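PDB 5KTC: FdhC from Acinetobacter nosocomialis, which probably acts as a GNAT-superfamily sugar N-acyltransferase, moving a 3-hydroxybutanoyl group from coenzyme A to the amino group of a dTDP-linked 3-amino-3,6-dideoxy-D-galactose. Local coordinates for residues 13-18 with 52-57. Residues are numbered along the deposited sequence; the frame is centred on the assembly and turned at random.
Sequences LRLVEE and RNYKNR
Lys55, Arg52 and Tyr54 of helix 44-59 meet the end of strand 11-15 and the turn that follows it in a largely polar contact, in which lysine and arginine side chains reach from the helix to the turn just past the end of the strand. The central bond runs from Lys55 NZ to the backbone oxygen Val16 O, 2.6 Å away. It meets the carbonyl nearly head-on, with a C=O...N angle of 168°. Lys55 bends at chi2 (-63°) and then runs extended, which brings CE as well as NZ up to that oxygen. The same ammonium has carboxylates nearby: Glu17 OE2 makes a long salt bridge to Lys55 NZ at 3.7 Å, and Glu58, one turn along the helix, supplies a second acidic partner. Such a setting would probably favour the charged lysine.

Towards the start of the helical segment, Glu18 and Arg52 form a looser salt bridge. Glu18 OE1 lies 3.3 Å from Arg52 NH2, near the guanidinium plane, and Glu18 OE2 is 3.4 Å from Arg52 NE. Both hydrogen bonds are weak, and the two planar groups stand 74° apart, far from a flat, side-by-side pairing.

Tyr54 adds looser packing: its CE2 lies 4.4 Å from Val16 CB, and Leu15 CD2 approaches its OH at 4.0 Å, the Leu15 and Tyr54 side chains crossing at about a right angle. The phenol oxygen has its main polar partner in the backbone N of Tyr65, on the neighbouring strand 63-70, so Tyr54 ties the helix to the sheet as well. The side chain of Val16 is about 7 Å from the bound dTDP-sugar product. The arrangement belongs to the N-terminal part of the GNAT fold, where the first strand leads into the helical region and a helix from that region packs back beside the strand's end.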
# COMPACT_ATOMS: atom_id res chain seq x y z
N LEU A 13 -0.39 -7.14 7.14
CA LEU A 13 -0.72 -7.41 5.74
C LEU A 13 -0.53 -8.87 5.47
O LEU A 13 0.41 -9.46 5.94
CB LEU A 13 0.20 -6.67 4.75
CG LEU A 13 0.36 -5.14 4.75
CD1 LEU A 13 0.80 -4.53 3.44
CD2 LEU A 13 -0.74 -4.34 5.34
N ARG A 14 -1.35 -9.42 4.59
CA ARG A 14 -1.12 -10.77 4.05
C ARG A 14 -1.56 -10.87 2.62
O ARG A 14 -2.47 -10.11 2.20
CB ARG A 14 -1.76 -11.84 4.92
CG ARG A 14 -3.28 -11.83 4.90
CD ARG A 14 -3.87 -13.23 4.62
NE ARG A 14 -5.31 -13.19 4.65
CZ ARG A 14 -6.12 -12.91 3.63
NH1 ARG A 14 -5.63 -12.71 2.41
NH2 ARG A 14 -7.45 -12.86 3.84
N LEU A 15 -0.95 -11.78 1.86
CA LEU A 15 -1.28 -11.86 0.42
C LEU A 15 -2.74 -12.18 0.13
O LEU A 15 -3.36 -13.02 0.81
CB LEU A 15 -0.38 -12.89 -0.25
CG LEU A 15 1.12 -12.50 -0.29
CD1 LEU A 15 2.03 -13.61 -0.78
CD2 LEU A 15 1.30 -11.26 -1.16
N VAL A 16 -3.27 -11.52 -0.91
CA VAL A 16 -4.64 -11.76 -1.40
C VAL A 16 -4.84 -13.21 -1.84
O VAL A 16 -3.94 -13.82 -2.44
CB VAL A 16 -4.97 -10.77 -2.53
CG1 VAL A 16 -6.24 -11.13 -3.30
CG2 VAL A 16 -5.12 -9.40 -1.89
N GLU A 17 -6.01 -13.76 -1.50
CA GLU A 17 -6.43 -15.11 -2.03
C GLU A 17 -7.76 -14.94 -2.78
O GLU A 17 -8.47 -13.92 -2.60
CB GLU A 17 -6.61 -16.12 -0.89
CG GLU A 17 -5.43 -16.37 0.06
CD GLU A 17 -4.21 -16.98 -0.61
OE1 GLU A 17 -3.12 -16.89 -0.03
OE2 GLU A 17 -4.34 -17.58 -1.70
N GLU A 18 -8.14 -15.92 -3.61
CA GLU A 18 -9.45 -15.89 -4.33
C GLU A 18 -10.64 -15.65 -3.42
O GLU A 18 -11.61 -14.94 -3.78
CB GLU A 18 -9.69 -17.18 -5.15
CG GLU A 18 -9.05 -17.14 -6.52
CD GLU A 18 -9.40 -18.38 -7.35
OE1 GLU A 18 -10.61 -18.69 -7.48
OE2 GLU A 18 -8.45 -19.01 -7.86
N ARG A 52 -7.29 -14.73 -9.61
CA ARG A 52 -6.64 -15.94 -10.16
C ARG A 52 -5.52 -15.58 -11.13
O ARG A 52 -4.45 -16.12 -11.03
CB ARG A 52 -7.71 -16.87 -10.76
CG ARG A 52 -7.31 -18.30 -11.19
CD ARG A 52 -8.53 -19.03 -11.83
NE ARG A 52 -9.76 -18.88 -11.01
CZ ARG A 52 -10.94 -18.32 -11.38
NH1 ARG A 52 -11.18 -17.87 -12.62
NH2 ARG A 52 -11.91 -18.20 -10.48
N ASN A 53 -5.78 -14.65 -12.05
CA ASN A 53 -4.79 -14.07 -12.95
C ASN A 53 -3.69 -13.36 -12.20
O ASN A 53 -2.47 -13.51 -12.49
CB ASN A 53 -5.48 -13.10 -13.93
CG ASN A 53 -6.30 -13.85 -14.96
OD1 ASN A 53 -7.51 -13.63 -15.13
ND2 ASN A 53 -5.64 -14.83 -15.57
N TYR A 54 -4.12 -12.62 -11.20
CA TYR A 54 -3.18 -11.93 -10.31
C TYR A 54 -2.22 -12.98 -9.68
O TYR A 54 -1.04 -12.74 -9.63
CB TYR A 54 -3.90 -11.10 -9.22
CG TYR A 54 -2.96 -11.01 -8.01
CD1 TYR A 54 -1.79 -10.26 -8.06
CD2 TYR A 54 -3.17 -11.81 -6.91
CE1 TYR A 54 -0.87 -10.29 -7.00
CE2 TYR A 54 -2.27 -11.86 -5.87
CZ TYR A 54 -1.14 -11.07 -5.90
OH TYR A 54 -0.26 -11.14 -4.80
N LYS A 55 -2.75 -14.13 -9.26
CA LYS A 55 -1.94 -15.16 -8.63
C LYS A 55 -0.83 -15.74 -9.51
O LYS A 55 0.24 -16.12 -8.99
CB LYS A 55 -2.79 -16.27 -8.02
CG LYS A 55 -3.34 -15.96 -6.62
CD LYS A 55 -2.24 -15.77 -5.57
CE LYS A 55 -2.76 -15.93 -4.18
NZ LYS A 55 -1.91 -15.25 -3.19
N ASN A 56 -1.09 -15.79 -10.82
CA ASN A 56 -0.06 -16.18 -11.78
C ASN A 56 1.05 -15.18 -11.82
O ASN A 56 2.22 -15.56 -11.86
CB ASN A 56 -0.61 -16.30 -13.20
CG ASN A 56 -1.66 -17.37 -13.35
OD1 ASN A 56 -1.70 -18.38 -12.61
ND2 ASN A 56 -2.55 -17.14 -14.31
N ARG A 57 0.68 -13.90 -11.82
CA ARG A 57 1.66 -12.81 -11.78
C ARG A 57 2.48 -12.88 -10.48
O ARG A 57 3.70 -12.74 -10.51
CB ARG A 57 0.97 -11.46 -11.97
CG ARG A 57 0.30 -11.31 -13.30
CD ARG A 57 0.04 -9.88 -13.75
NE ARG A 57 -0.93 -9.18 -12.88
CZ ARG A 57 -2.22 -9.44 -12.79
NH1 ARG A 57 -2.80 -10.42 -13.49
NH2 ARG A 57 -2.97 -8.75 -11.92